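Local coordinates for protein 2,4-dihydroxyhept-2-ene-1,7-dioic acid aldolase (Kordia algicida OT-1, PDB 6BDD) that probably senses nitric oxide or related diatomic gases, as an H-NOX protein that binds heme b through its iron, at residues I93-S98 with N148-H153. Sequence-based numbering, arbitrary orientation.
With HEM (protoporphyrin IX containing Fe), chain B.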
loop_
_atom_site.group_PDB
_atom_site.type_symbol
_atom_site.label_atom_id
_atom_site.label_comp_id
_atom_site.label_asym_id
_atom_site.label_seq_id
_atom_site.Cartn_x
_atom_site.Cartn_y
_atom_site.Cartn_z
ATOM N N ILE A 93 -10.446 2.122 -12.664
ATOM C CA ILE A 93 -11.419 2.767 -11.787
ATOM C C ILE A 93 -12.364 1.732 -11.189
ATOM O O ILE A 93 -12.704 1.793 -10.001
ATOM C CB ILE A 93 -12.184 3.862 -12.553
ATOM C CG1 ILE A 93 -11.267 5.054 -12.843
ATOM C CG2 ILE A 93 -13.415 4.310 -11.777
ATOM C CD1 ILE A 93 -10.893 5.851 -11.613
ATOM N N GLU A 94 -12.794 0.760 -11.998
ATOM C CA GLU A 94 -13.676 -0.287 -11.495
ATOM C C GLU A 94 -12.982 -1.131 -10.433
ATOM O O GLU A 94 -13.591 -1.493 -9.420
ATOM C CB GLU A 94 -14.157 -1.165 -12.650
ATOM C CG GLU A 94 -15.087 -2.293 -12.234
ATOM C CD GLU A 94 -16.443 -1.791 -11.780
ATOM O OE1 GLU A 94 -16.877 -0.724 -12.262
ATOM O OE2 GLU A 94 -17.076 -2.464 -10.940
ATOM N N MET A 95 -11.703 -1.450 -10.646
ATOM C CA MET A 95 -10.968 -2.246 -9.668
ATOM C C MET A 95 -10.812 -1.497 -8.351
ATOM O O MET A 95 -11.015 -2.071 -7.274
ATOM C CB MET A 95 -9.602 -2.638 -10.234
ATOM C CG MET A 95 -8.699 -3.342 -9.236
ATOM S SD MET A 95 -7.176 -3.959 -9.977
ATOM C CE MET A 95 -6.292 -4.509 -8.520
ATOM N N LEU A 96 -10.455 -0.211 -8.415
ATOM C CA LEU A 96 -10.297 0.575 -7.196
ATOM C C LEU A 96 -11.620 0.744 -6.460
ATOM O O LEU A 96 -11.640 0.776 -5.224
ATOM C CB LEU A 96 -9.692 1.939 -7.523
ATOM C CG LEU A 96 -8.247 1.936 -8.022
ATOM C CD1 LEU A 96 -7.759 3.357 -8.248
ATOM C CD2 LEU A 96 -7.339 1.204 -7.044
ATOM N N ALA A 97 -12.728 0.852 -7.191
ATOM C CA ALA A 97 -14.039 0.925 -6.555
ATOM C C ALA A 97 -14.497 -0.411 -5.991
ATOM O O ALA A 97 -15.566 -0.467 -5.370
ATOM C CB ALA A 97 -15.075 1.452 -7.550
ATOM N N SER A 98 -13.727 -1.481 -6.186
ATOM C CA SER A 98 -14.086 -2.811 -5.715
ATOM C C SER A 98 -13.130 -3.334 -4.650
ATOM O O SER A 98 -13.161 -4.529 -4.338
ATOM C CB SER A 98 -14.142 -3.788 -6.892
ATOM O OG SER A 98 -14.942 -3.278 -7.944
ATOM N N ASN A 148 -1.362 3.931 -8.038
ATOM C CA ASN A 148 -0.529 4.298 -9.180
ATOM C C ASN A 148 -0.252 3.091 -10.066
ATOM O O ASN A 148 -0.409 3.154 -11.292
ATOM C CB ASN A 148 0.782 4.918 -8.695
ATOM C CG ASN A 148 0.587 6.282 -8.068
ATOM O OD1 ASN A 148 -0.466 6.899 -8.212
ATOM N ND2 ASN A 148 1.610 6.761 -7.369
ATOM N N LYS A 149 0.157 1.976 -9.459
ATOM C CA LYS A 149 0.471 0.783 -10.234
ATOM C C LYS A 149 -0.779 0.074 -10.737
ATOM O O LYS A 149 -0.690 -0.705 -11.692
ATOM C CB LYS A 149 1.324 -0.173 -9.400
ATOM C CG LYS A 149 2.752 0.304 -9.196
ATOM C CD LYS A 149 3.467 0.475 -10.528
ATOM C CE LYS A 149 4.793 1.196 -10.355
ATOM N NZ LYS A 149 5.504 1.370 -11.652
ATOM N N THR A 150 -1.936 0.319 -10.119
ATOM C CA THR A 150 -3.187 -0.198 -10.666
ATOM C C THR A 150 -3.482 0.434 -12.021
ATOM O O THR A 150 -3.821 -0.261 -12.986
ATOM C CB THR A 150 -4.338 0.054 -9.690
ATOM O OG1 THR A 150 -4.155 -0.743 -8.512
ATOM C CG2 THR A 150 -5.673 -0.299 -10.332
ATOM N N PHE A 151 -3.346 1.760 -12.111
ATOM C CA PHE A 151 -3.544 2.438 -13.388
ATOM C C PHE A 151 -2.482 2.029 -14.400
ATOM O O PHE A 151 -2.785 1.838 -15.583
ATOM C CB PHE A 151 -3.537 3.952 -13.185
ATOM C CG PHE A 151 -4.837 4.498 -12.673
ATOM C CD1 PHE A 151 -5.865 4.804 -13.547
ATOM C CD2 PHE A 151 -5.031 4.701 -11.318
ATOM C CE1 PHE A 151 -7.065 5.304 -13.078
ATOM C CE2 PHE A 151 -6.228 5.202 -10.844
ATOM C CZ PHE A 151 -7.246 5.502 -11.726
ATOM N N GLU A 152 -1.231 1.887 -13.953
ATOM C CA GLU A 152 -0.168 1.466 -14.859
ATOM C C GLU A 152 -0.365 0.030 -15.325
ATOM O O GLU A 152 0.027 -0.316 -16.445
ATOM C CB GLU A 152 1.194 1.627 -14.181
ATOM C CG GLU A 152 2.379 1.393 -15.105
ATOM C CD GLU A 152 3.703 1.736 -14.453
ATOM O OE1 GLU A 152 3.690 2.352 -13.368
ATOM O OE2 GLU A 152 4.757 1.388 -15.026
ATOM N N HIS A 153 -0.974 -0.815 -14.488
ATOM C CA HIS A 153 -1.256 -2.187 -14.895
ATOM C C HIS A 153 -2.217 -2.232 -16.076
ATOM O O HIS A 153 -2.181 -3.179 -16.871
ATOM C CB HIS A 153 -1.823 -2.977 -13.714
ATOM C CG HIS A 153 -2.287 -4.354 -14.072
ATOM N ND1 HIS A 153 -1.415 -5.388 -14.334
ATOM C CD2 HIS A 153 -3.532 -4.867 -14.210
ATOM C CE1 HIS A 153 -2.103 -6.480 -14.618
ATOM N NE2 HIS A 153 -3.390 -6.191 -14.550
HETATM C CHA HEM B . -3.061 -3.924 3.073
HETATM C CHB HEM B . -3.799 -7.476 -0.126
HETATM C CHC HEM B . -5.224 -4.262 -3.429
HETATM C CHD HEM B . -5.040 -0.838 -0.053
HETATM C C1A HEM B . -3.060 -5.149 2.453
HETATM C C2A HEM B . -2.454 -6.355 2.978
HETATM C C3A HEM B . -2.657 -7.331 2.098
HETATM C C4A HEM B . -3.400 -6.777 0.985
HETATM C CMA HEM B . -2.186 -8.794 2.240
HETATM C CAA HEM B . -1.706 -6.489 4.321
HETATM C CBA HEM B . -2.705 -6.810 5.427
HETATM C CGA HEM B . -1.967 -7.090 6.709
HETATM O O1A HEM B . -2.628 -7.453 7.715
HETATM O O2A HEM B . -0.716 -6.954 6.723
HETATM C C1B HEM B . -4.195 -6.900 -1.306
HETATM C C2B HEM B . -4.354 -7.602 -2.564
HETATM C C3B HEM B . -4.745 -6.707 -3.483
HETATM C C4B HEM B . -4.846 -5.427 -2.815
HETATM C CMB HEM B . -4.090 -9.117 -2.740
HETATM C CAB HEM B . -5.074 -6.886 -4.990
HETATM C CBB HEM B . -5.163 -8.065 -5.618
HETATM C C1C HEM B . -5.230 -3.044 -2.807
HETATM C C2C HEM B . -5.405 -1.768 -3.469
HETATM C C3C HEM B . -5.347 -0.819 -2.522
HETATM C C4C HEM B . -5.148 -1.480 -1.255
HETATM C CMC HEM B . -5.603 -1.617 -4.995
HETATM C CAC HEM B . -5.473 0.719 -2.624
HETATM C CBC HEM B . -5.797 1.361 -3.744
HETATM C C1D HEM B . -4.367 -1.354 1.018
HETATM C C2D HEM B . -3.724 -0.571 2.047
HETATM C C3D HEM B . -3.178 -1.413 2.918
HETATM C C4D HEM B . -3.455 -2.763 2.457
HETATM C CMD HEM B . -3.689 0.971 2.119
HETATM C CAD HEM B . -2.386 -0.994 4.178
HETATM C CBD HEM B . -3.161 -1.350 5.444
HETATM C CGD HEM B . -3.854 -0.127 5.989
HETATM O O1D HEM B . -3.825 0.936 5.318
HETATM O O2D HEM B . -4.444 -0.215 7.096
HETATM N NA HEM B . -3.637 -5.434 1.223
HETATM N NB HEM B . -4.504 -5.563 -1.480
HETATM N NC HEM B . -5.074 -2.845 -1.447
HETATM N ND HEM B . -4.188 -2.701 1.282
HETATM FE FE HEM B . -4.529 -4.166 -0.045
#
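Leu-96 and Phe-151 meet at nearly a right angle, and with Ile-93 they illustrate how two helices can be joined by van der Waals packing, without a polar bond between them. No hydrogen bond or salt bridge links 93-98 to 148-153. The CD1 methyl of Leu-96 lies 3.5 Å from CE2 of Phe-151, approaching the ring obliquely. Ile-93 takes the ring rim instead: its CD1 sits near the ring plane, 3.7 Å from CZ of Phe-151. A second cluster gathers round the CG2 methyl of Thr-150, which lies anti to the backbone N (chi1 -68° for OG1) and reaches both SD of Met-95 and CD2 of Leu-96, each 4.0 Å away. The same torsion sets OG1 beside its own backbone N, where it bonds to the carbonyl of Leu-146 one turn earlier in the helix.

Within the H-NOX fold, the short helix 92-96 and residues 148-153 of helix 140-153 thus meet beside the heme, with Ile-176 of the sheet touching Ile-93, Leu-96 and Phe-151. CD2 of Leu-96 makes an apolar contact with the heme, 3.6 Å from the vinyl carbon CBC, while OG1 of Thr-150, 3.9 Å from the methyl CMC, is there in van der Waals contact only. Shortening Leu-96 to alanine is likely to leave this vinyl group and the CE2 side of the Phe-151 ring without their shared neighbour, opening a gap between the helices. Phe-75 of helix 63-81 also touches Thr-150.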